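Local coordinates for protein GH26C (Muricauda sp. MAR_2010_75, PDB 6Q78) that probably hydrolyses beta-1,4-linked mannans as an endo-acting mannanase of glycoside hydrolase family 26, with a (beta/alpha)8-barrel fold, at residues A[81-86]-A[368-373]; A[121-126]-A[197-202]; A[150-155]-A[406-411]. All coordinates share one frame; numbering follows the deposited sequence.

Contact 1 (A[81-86]-A[368-373])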
loop_
_atom_site.group_PDB
_atom_site.type_symbol
_atom_site.label_atom_id
_atom_site.label_comp_id
_atom_site.label_asym_id
_atom_site.label_seq_id
_atom_site.Cartn_x
_atom_site.Cartn_y
_atom_site.Cartn_z
ATOM N N PHE A 81 2.303 4.029 14.733
ATOM C CA PHE A 81 2.178 3.646 13.330
ATOM C C PHE A 81 3.440 4.018 12.542
ATOM O O PHE A 81 4.092 5.037 12.808
ATOM C CB PHE A 81 0.924 4.256 12.658
ATOM C CG PHE A 81 0.824 5.742 12.802
ATOM C CD1 PHE A 81 1.448 6.579 11.885
ATOM C CD2 PHE A 81 0.100 6.304 13.832
ATOM C CE1 PHE A 81 1.391 7.960 12.032
ATOM C CE2 PHE A 81 0.006 7.699 13.981
ATOM C CZ PHE A 81 0.649 8.529 13.073
ATOM N N ILE A 82 3.757 3.188 11.559
ATOM C CA ILE A 82 4.884 3.482 10.669
ATOM C C ILE A 82 4.436 4.470 9.612
ATOM O O ILE A 82 3.314 4.374 9.104
ATOM C CB ILE A 82 5.383 2.174 10.039
ATOM C CG1 ILE A 82 5.956 1.270 11.137
ATOM C CG2 ILE A 82 6.452 2.436 8.976
ATOM C CD1 ILE A 82 6.269 -0.168 10.653
ATOM N N VAL A 83 5.317 5.416 9.274
ATOM C CA VAL A 83 5.097 6.347 8.172
ATOM C C VAL A 83 6.055 6.013 7.043
ATOM O O VAL A 83 7.268 5.946 7.250
ATOM C CB VAL A 83 5.295 7.790 8.645
ATOM C CG1 VAL A 83 5.340 8.767 7.473
ATOM C CG2 VAL A 83 4.143 8.153 9.616
ATOM N N GLY A 84 5.502 5.850 5.842
ATOM C CA GLY A 84 6.344 5.632 4.682
ATOM C C GLY A 84 5.957 6.469 3.477
ATOM O O GLY A 84 5.103 7.362 3.555
ATOM N N GLN A 85 6.590 6.195 2.336
ATOM C CA GLN A 85 6.330 6.968 1.127
ATOM C C GLN A 85 6.599 6.102 -0.104
ATOM O O GLN A 85 7.570 5.318 -0.147
ATOM C CB GLN A 85 7.157 8.273 1.099
ATOM C CG GLN A 85 6.885 9.155 -0.123
ATOM C CD GLN A 85 7.276 10.622 0.128
ATOM O OE1 GLN A 85 8.147 10.930 0.947
ATOM N NE2 GLN A 85 6.624 11.526 -0.580
ATOM N N GLN A 86 5.728 6.264 -1.094
ATOM C CA GLN A 86 5.878 5.575 -2.377
ATOM C C GLN A 86 7.178 6.032 -3.040
ATOM O O GLN A 86 7.459 7.234 -3.106
ATOM C CB GLN A 86 4.691 5.940 -3.274
ATOM C CG GLN A 86 4.621 5.158 -4.567
ATOM C CD GLN A 86 4.154 3.736 -4.363
ATOM O OE1 GLN A 86 3.758 3.344 -3.284
ATOM N NE2 GLN A 86 4.193 2.953 -5.453
ATOM N N GLY A 368 -1.516 0.143 11.549
ATOM C CA GLY A 368 -0.126 -0.292 11.542
ATOM C C GLY A 368 0.764 0.657 10.781
ATOM O O GLY A 368 1.947 0.808 11.117
ATOM N N PHE A 369 0.230 1.314 9.756
ATOM C CA PHE A 369 1.066 2.171 8.926
ATOM C C PHE A 369 0.219 3.120 8.112
ATOM O O PHE A 369 -0.974 2.890 7.890
ATOM C CB PHE A 369 2.011 1.365 8.018
ATOM C CG PHE A 369 1.321 0.580 6.947
ATOM C CD1 PHE A 369 0.924 -0.706 7.176
ATOM C CD2 PHE A 369 1.111 1.129 5.695
ATOM C CE1 PHE A 369 0.303 -1.467 6.140
ATOM C CE2 PHE A 369 0.526 0.371 4.650
ATOM C CZ PHE A 369 0.132 -0.917 4.891
ATOM N N THR A 370 0.853 4.216 7.688
ATOM C CA THR A 370 0.293 5.059 6.652
ATOM C C THR A 370 1.384 5.373 5.649
ATOM O O THR A 370 2.569 5.302 5.966
ATOM C CB THR A 370 -0.396 6.287 7.222
ATOM O OG1 THR A 370 -1.091 6.958 6.150
ATOM C CG2 THR A 370 0.617 7.215 7.832
ATOM N N MET A 371 0.986 5.697 4.427
ATOM C CA MET A 371 1.955 5.967 3.364
ATOM C C MET A 371 1.538 7.162 2.522
ATOM O O MET A 371 0.394 7.246 2.064
ATOM C CB MET A 371 2.104 4.739 2.459
ATOM C CG MET A 371 3.318 4.814 1.484
ATOM S SD MET A 371 3.192 3.578 0.183
ATOM C CE MET A 371 1.891 4.263 -0.865
ATOM N N PHE A 372 2.490 8.062 2.302
ATOM C CA PHE A 372 2.334 9.169 1.376
ATOM C C PHE A 372 2.619 8.704 -0.049
ATOM O O PHE A 372 3.432 7.791 -0.281
ATOM C CB PHE A 372 3.365 10.238 1.746
ATOM C CG PHE A 372 3.071 10.918 3.060
ATOM C CD1 PHE A 372 2.050 11.849 3.148
ATOM C CD2 PHE A 372 3.808 10.624 4.214
ATOM C CE1 PHE A 372 1.752 12.478 4.361
ATOM C CE2 PHE A 372 3.514 11.282 5.417
ATOM C CZ PHE A 372 2.488 12.200 5.483
ATOM N N TRP A 373 1.942 9.336 -1.015
ATOM C CA TRP A 373 2.318 9.111 -2.401
ATOM C C TRP A 373 3.686 9.741 -2.677
ATOM O O TRP A 373 4.282 10.381 -1.811
ATOM C CB TRP A 373 1.213 9.584 -3.361
ATOM C CG TRP A 373 1.281 8.909 -4.687
ATOM C CD1 TRP A 373 1.441 9.516 -5.904
ATOM C CD2 TRP A 373 1.198 7.491 -4.954
ATOM N NE1 TRP A 373 1.486 8.575 -6.906
ATOM C CE2 TRP A 373 1.331 7.328 -6.358
ATOM C CE3 TRP A 373 1.013 6.358 -4.148
ATOM C CZ2 TRP A 373 1.304 6.070 -6.976
ATOM C CZ3 TRP A 373 0.992 5.101 -4.767
ATOM C CH2 TRP A 373 1.142 4.976 -6.168
#

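Contact 2 (A[121-126]-A[197-202])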
loop_
_atom_site.group_PDB
_atom_site.type_symbol
_atom_site.label_atom_id
_atom_site.label_comp_id
_atom_site.label_asym_id
_atom_site.label_seq_id
_atom_site.Cartn_x
_atom_site.Cartn_y
_atom_site.Cartn_z
ATOM N N THR A 121 5.056 -5.942 -14.726
ATOM C CA THR A 121 4.094 -6.758 -15.471
ATOM C C THR A 121 3.789 -6.196 -16.856
ATOM O O THR A 121 2.874 -6.684 -17.542
ATOM C CB THR A 121 2.766 -6.935 -14.719
ATOM O OG1 THR A 121 2.132 -5.653 -14.537
ATOM C CG2 THR A 121 3.008 -7.611 -13.364
ATOM N N ASP A 122 4.535 -5.208 -17.314
ATOM C CA ASP A 122 4.223 -4.613 -18.609
ATOM C C ASP A 122 4.391 -5.640 -19.725
ATOM O O ASP A 122 5.323 -6.454 -19.701
ATOM C CB ASP A 122 5.173 -3.433 -18.882
ATOM C CG ASP A 122 4.634 -2.522 -20.000
ATOM O OD1 ASP A 122 4.829 -2.839 -21.205
ATOM O OD2 ASP A 122 3.936 -1.545 -19.654
ATOM N N ASP A 123 3.487 -5.590 -20.714
ATOM C CA ASP A 123 3.601 -6.485 -21.864
ATOM C C ASP A 123 4.966 -6.396 -22.524
ATOM O O ASP A 123 5.457 -7.382 -23.073
ATOM C CB ASP A 123 2.574 -6.109 -22.932
ATOM C CG ASP A 123 1.122 -6.446 -22.557
ATOM O OD1 ASP A 123 0.900 -7.161 -21.578
ATOM O OD2 ASP A 123 0.214 -6.000 -23.301
ATOM N N LEU A 124 5.597 -5.231 -22.491
ATOM C CA LEU A 124 6.854 -5.073 -23.203
ATOM C C LEU A 124 8.076 -5.331 -22.335
ATOM O O LEU A 124 9.203 -5.190 -22.817
ATOM C CB LEU A 124 6.970 -3.664 -23.779
ATOM C CG LEU A 124 5.926 -3.336 -24.838
ATOM C CD1 LEU A 124 6.294 -2.000 -25.457
ATOM C CD2 LEU A 124 5.872 -4.429 -25.893
ATOM N N ASN A 125 7.897 -5.807 -21.107
ATOM C CA ASN A 125 9.039 -6.136 -20.265
ATOM C C ASN A 125 9.509 -7.536 -20.621
ATOM O O ASN A 125 8.908 -8.520 -20.208
ATOM C CB ASN A 125 8.603 -6.078 -18.802
ATOM C CG ASN A 125 9.768 -6.298 -17.831
ATOM O OD1 ASN A 125 10.779 -6.954 -18.192
ATOM N ND2 ASN A 125 9.618 -5.809 -16.579
ATOM N N ASP A 126 10.617 -7.626 -21.361
ATOM C CA ASP A 126 11.175 -8.886 -21.828
ATOM C C ASP A 126 12.283 -9.416 -20.926
ATOM O O ASP A 126 12.903 -10.442 -21.246
ATOM C CB ASP A 126 11.648 -8.770 -23.284
ATOM C CG ASP A 126 12.781 -7.802 -23.473
ATOM O OD1 ASP A 126 12.864 -7.215 -24.579
ATOM O OD2 ASP A 126 13.620 -7.653 -22.576
ATOM N N LYS A 197 -3.210 -15.026 -15.734
ATOM C CA LYS A 197 -2.404 -15.993 -14.993
ATOM C C LYS A 197 -0.924 -15.771 -15.245
ATOM O O LYS A 197 -0.122 -15.868 -14.314
ATOM C CB LYS A 197 -2.828 -17.425 -15.320
ATOM C CG LYS A 197 -4.175 -17.805 -14.690
ATOM C CD LYS A 197 -4.544 -19.293 -14.876
ATOM C CE LYS A 197 -4.751 -19.715 -16.283
ATOM N NZ LYS A 197 -5.171 -21.155 -16.147
ATOM N N GLN A 198 -0.542 -15.443 -16.495
ATOM C CA GLN A 198 0.870 -15.188 -16.781
ATOM C C GLN A 198 1.374 -13.968 -16.025
ATOM O O GLN A 198 2.518 -13.959 -15.553
ATOM C CB GLN A 198 1.078 -15.045 -18.294
ATOM C CG GLN A 198 2.543 -15.138 -18.723
ATOM C CD GLN A 198 3.343 -13.889 -18.400
ATOM O OE1 GLN A 198 2.885 -12.764 -18.607
ATOM N NE2 GLN A 198 4.555 -14.086 -17.873
ATOM N N LYS A 199 0.545 -12.930 -15.895
ATOM C CA LYS A 199 0.965 -11.766 -15.105
ATOM C C LYS A 199 1.170 -12.138 -13.639
ATOM O O LYS A 199 2.121 -11.672 -12.993
ATOM C CB LYS A 199 -0.071 -10.645 -15.204
ATOM C CG LYS A 199 -0.317 -10.094 -16.607
ATOM C CD LYS A 199 0.984 -9.712 -17.328
ATOM C CE LYS A 199 0.625 -8.946 -18.621
ATOM N NZ LYS A 199 1.876 -8.532 -19.371
ATOM N N LEU A 200 0.256 -12.948 -13.073
ATOM C CA LEU A 200 0.451 -13.396 -11.690
ATOM C C LEU A 200 1.703 -14.254 -11.559
ATOM O O LEU A 200 2.399 -14.199 -10.538
ATOM C CB LEU A 200 -0.779 -14.155 -11.181
ATOM C CG LEU A 200 -2.045 -13.291 -11.139
ATOM C CD1 LEU A 200 -3.116 -14.208 -10.554
ATOM C CD2 LEU A 200 -1.878 -12.039 -10.276
ATOM N N GLU A 201 2.002 -15.053 -12.580
ATOM C CA GLU A 201 3.232 -15.843 -12.544
ATOM C C GLU A 201 4.459 -14.941 -12.525
ATOM O O GLU A 201 5.447 -15.251 -11.841
ATOM C CB GLU A 201 3.255 -16.815 -13.728
ATOM C CG GLU A 201 2.212 -17.939 -13.550
ATOM C CD GLU A 201 1.729 -18.573 -14.857
ATOM O OE1 GLU A 201 2.402 -18.421 -15.908
ATOM O OE2 GLU A 201 0.661 -19.238 -14.838
ATOM N N LYS A 202 4.413 -13.810 -13.246
ATOM C CA LYS A 202 5.528 -12.860 -13.192
ATOM C C LYS A 202 5.617 -12.197 -11.821
ATOM O O LYS A 202 6.712 -12.069 -11.259
ATOM C CB LYS A 202 5.350 -11.781 -14.277
ATOM C CG LYS A 202 6.442 -10.700 -14.279
ATOM C CD LYS A 202 7.831 -11.336 -14.533
ATOM C CE LYS A 202 8.965 -10.328 -14.265
ATOM N NZ LYS A 202 8.905 -9.159 -15.213
HETATM O O HOH W 1 7.748 -9.602 -17.745
HETATM O O HOH W 2 10.619 -10.023 -17.163
#

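Contact 3 (A[150-155]-A[406-411])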
loop_
_atom_site.group_PDB
_atom_site.type_symbol
_atom_site.label_atom_id
_atom_site.label_comp_id
_atom_site.label_asym_id
_atom_site.label_seq_id
_atom_site.Cartn_x
_atom_site.Cartn_y
_atom_site.Cartn_z
ATOM N N MET A 150 17.492 -2.636 5.729
ATOM C CA MET A 150 17.431 -1.595 6.754
ATOM C C MET A 150 16.275 -1.807 7.729
ATOM O O MET A 150 16.159 -1.047 8.718
ATOM C CB MET A 150 17.326 -0.212 6.077
ATOM C CG MET A 150 18.584 0.092 5.275
ATOM S SD MET A 150 18.658 1.807 4.696
ATOM C CE MET A 150 17.163 1.882 3.771
ATOM N N GLY A 151 15.440 -2.822 7.478
ATOM C CA GLY A 151 14.323 -3.148 8.343
ATOM C C GLY A 151 12.998 -2.525 7.974
ATOM O O GLY A 151 12.019 -2.710 8.713
ATOM N N LEU A 152 12.939 -1.756 6.897
ATOM C CA LEU A 152 11.688 -1.133 6.495
ATOM C C LEU A 152 10.689 -2.183 6.056
ATOM O O LEU A 152 11.046 -3.304 5.686
ATOM C CB LEU A 152 11.894 -0.186 5.313
ATOM C CG LEU A 152 12.485 1.206 5.577
ATOM C CD1 LEU A 152 13.855 1.172 6.210
ATOM C CD2 LEU A 152 12.498 1.987 4.281
ATOM N N VAL A 153 9.407 -1.786 6.082
ATOM C CA VAL A 153 8.303 -2.569 5.528
ATOM C C VAL A 153 8.155 -2.202 4.055
ATOM O O VAL A 153 8.280 -1.043 3.681
ATOM C CB VAL A 153 7.028 -2.237 6.310
ATOM C CG1 VAL A 153 5.807 -2.917 5.732
ATOM C CG2 VAL A 153 7.188 -2.587 7.793
ATOM N N ASN A 154 7.835 -3.190 3.210
ATOM C CA ASN A 154 7.605 -2.978 1.772
ATOM C C ASN A 154 6.154 -3.275 1.417
ATOM O O ASN A 154 5.642 -4.347 1.746
ATOM C CB ASN A 154 8.503 -3.898 0.926
ATOM C CG ASN A 154 9.938 -3.438 0.867
ATOM O OD1 ASN A 154 10.271 -2.491 0.135
ATOM N ND2 ASN A 154 10.806 -4.093 1.620
ATOM N N VAL A 155 5.515 -2.344 0.712
ATOM C CA VAL A 155 4.153 -2.502 0.210
ATOM C C VAL A 155 4.187 -2.326 -1.306
ATOM O O VAL A 155 4.826 -1.390 -1.801
ATOM C CB VAL A 155 3.201 -1.483 0.866
ATOM C CG1 VAL A 155 1.753 -1.782 0.429
ATOM C CG2 VAL A 155 3.331 -1.505 2.366
ATOM N N ASP A 406 14.545 5.229 11.811
ATOM C CA ASP A 406 15.438 5.229 12.965
ATOM C C ASP A 406 14.798 4.568 14.168
ATOM O O ASP A 406 15.509 3.912 14.946
ATOM C CB ASP A 406 15.971 6.630 13.253
ATOM C CG ASP A 406 17.074 7.054 12.276
ATOM O OD1 ASP A 406 17.542 6.222 11.474
ATOM O OD2 ASP A 406 17.469 8.243 12.280
ATOM N N ASP A 407 13.470 4.643 14.307
ATOM C CA ASP A 407 12.845 4.019 15.470
ATOM C C ASP A 407 12.050 2.757 15.141
ATOM O O ASP A 407 11.232 2.302 15.952
ATOM C CB ASP A 407 12.084 5.019 16.347
ATOM C CG ASP A 407 11.090 5.849 15.590
ATOM O OD1 ASP A 407 11.332 6.152 14.409
ATOM O OD2 ASP A 407 10.101 6.279 16.237
ATOM N N LEU A 408 12.335 2.126 14.003
ATOM C CA LEU A 408 11.630 0.896 13.688
ATOM C C LEU A 408 11.970 -0.196 14.702
ATOM O O LEU A 408 13.149 -0.394 15.027
ATOM C CB LEU A 408 12.060 0.385 12.320
ATOM C CG LEU A 408 11.389 0.978 11.092
ATOM C CD1 LEU A 408 12.244 0.639 9.867
ATOM C CD2 LEU A 408 9.929 0.475 10.932
ATOM N N PRO A 409 10.975 -0.956 15.175
ATOM C CA PRO A 409 11.254 -2.242 15.827
ATOM C C PRO A 409 11.911 -3.198 14.844
ATOM O O PRO A 409 11.949 -2.954 13.634
ATOM C CB PRO A 409 9.855 -2.778 16.155
ATOM C CG PRO A 409 8.919 -1.644 15.989
ATOM C CD PRO A 409 9.530 -0.746 14.973
ATOM N N GLU A 410 12.362 -4.331 15.361
ATOM C CA GLU A 410 12.764 -5.464 14.518
ATOM C C GLU A 410 11.481 -6.143 14.043
ATOM O O GLU A 410 10.910 -7.010 14.715
ATOM C CB GLU A 410 13.682 -6.410 15.285
ATOM C CG GLU A 410 15.001 -5.742 15.688
ATOM C CD GLU A 410 15.921 -6.662 16.458
ATOM O OE1 GLU A 410 16.153 -7.799 16.005
ATOM O OE2 GLU A 410 16.415 -6.244 17.525
ATOM N N MET A 411 11.023 -5.756 12.854
ATOM C CA MET A 411 9.718 -6.193 12.385
ATOM C C MET A 411 9.704 -7.634 11.930
ATOM O O MET A 411 8.616 -8.208 11.765
ATOM C CB MET A 411 9.272 -5.298 11.217
ATOM C CG MET A 411 9.141 -3.811 11.601
ATOM S SD MET A 411 7.812 -3.460 12.758
ATOM C CE MET A 411 6.379 -3.899 11.775
HETATM O O HOH W 3 12.552 -4.050 11.070
#

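Contact 1 (A[81-86]-A[368-373])
Strands 81-86 and 369-372 meet side by side at the seam that closes a beta barrel, and here the hydrogen-bond ladder of this parallel pair starts where I82 N donates to G368 O. In the next rung, T370 N reaches I82 O over 2.8 Å, almost in line with that carbonyl; G84 N to T370 O, F372 N to G84 O and Q86 N to F372 O continue the ladder. The strand segments are inclined to each other by 30°. As the first and eighth parallel strands in sequence, they join the beginning of a TIM barrel to its end, across the more than 280 residues that supply the strands between. Side chains divide between two faces. On the face of I82 and M371, which looks into the barrel, I82 CB rests 4.0 Å from F369 CB, and at G84 there is only backbone beside M371 CG. The opposite face carries V83, T370 and F372; T370 and F372 pack on L360 and L356 of helix 351-361, and V83 CG1 approaches the F372 ring at its edge, 3.7 Å from CE2. Glutamines take over at the C-terminal end of the strands, where active sites of TIM barrels lie. The extended Q85 chain brings NE2 to W373 O at 2.9 Å, in the plane of that carbonyl, while its OE1 binds T382 OG1. In Q86 the first torsion, with CG anti to the backbone N, sets CG over one face of the W373 six-membered ring, 3.8 Å from its centroid, in a CH-pi contact. A bend about CB-CG (chi2 75°) then lays the amide along the indole, the planes 14° apart, and OE1 sits 3.2 Å from M371 CE. The W373 side chain comes within about 3 Å of a bound Tris molecule, probably from the crystallisation liquor, which may mark a pocket.

Contact 2 (A[121-126]-A[197-202])
K199 NZ is gripped by two oxygens of the 121-126 loop, the backbone O of T121 at 2.8 Å and D123 OD1 at 2.8 Å, the second bond being also a salt bridge. The carboxylate uses the anti lone pair of OD1, the one away from its other oxygen, and the same OD1 is bonded by the hydroxyl of Y195. A bend at chi2 (-51°) followed by an extended tail carries the lysine from the helix to the loop, with CD running 4.2 Å from T121 CB. Replacing K199 by a methionine would probably leave D123 without its charged mate and the carbonyl of T121 without this donor, although Y195 would remain. The loop itself is shaped by a type I turn from D122 to N125 and by an Asx turn, in which D122 OD1 accepts from L124 N at 2.8 Å. One helical turn on, K202 reaches the loop through water: one molecule joins its NZ to N125 O, 2.8 Å from NZ, and a second joins it to N125 OD1. K202 NZ also binds I120 O and forms a salt bridge with E137, whose OE1 accepts from N125 ND2 as well. The contact thus ties helix 193-208 to the loop that leads from strand 112-116 into helix 132-150, with W158 packing on K199 and helix 242-259 along another side of helix 193-208.

Contact 3 (A[150-155]-A[406-411])
M150 touches lightly, its O 4.4 Å from L408 CD1. G151 then closes helix 132-150 in a Schellman motif. Its positive phi (93°) would jam a side chain against the preceding carbonyl, which calls for glycine. L408 CD1 packs against the backbone here, 3.5 Å from G151 O. That oxygen also accepts from a water at 2.8 Å, and the water in turn accepts from M411 N at 2.9 Å, so the two backbones are linked through one bridging molecule. At L152 the same leucine methyl is shared: L408 CD1 lies 3.8 Å from L152 CA and 4.0 Å from L152 CD1, the two side chains crossing at about a right angle. The L152 carbonyl is bonded by the hydroxyl of Y412, just beyond the second segment. V153 opens the third barrel strand, and its CG2 faces M411 CE at 4.3 Å. M411, folded back on itself by three like-signed torsions near -60°, also packs on L69, L73 and L76 of helix 64-76. The loop 406-411, which follows strand 402-403, is thereby laid against the N-terminal end of the barrel, where a helix turns back into a strand. With side chains meeting only through methyl groups and the two backbones linked through a single water, the chemistry implies a mainly apolar fit with little directional bonding between the segments.

How the contacts relate
Contact 1 is buried in the barrel wall, a ladder of backbone bonds, whereas contacts 2 and 3 are only partly buried. Contact 3, at the barrel's N-terminal end, is mainly apolar; it touches contact 1 directly, because I82 CD1 packs on L408 CD2, V153 CG2 and M411 CE, so one isoleucine serves both, and F369 meets V155 nearby. Both draw on the same parallel sheet. Contact 2 lies farther out, its centre about 27 Å from that of contact 1, and joins a loop to a helix by lysine charges and water. Water bridges occur in contacts 2 and 3, whereas the bonds of contact 1 are direct.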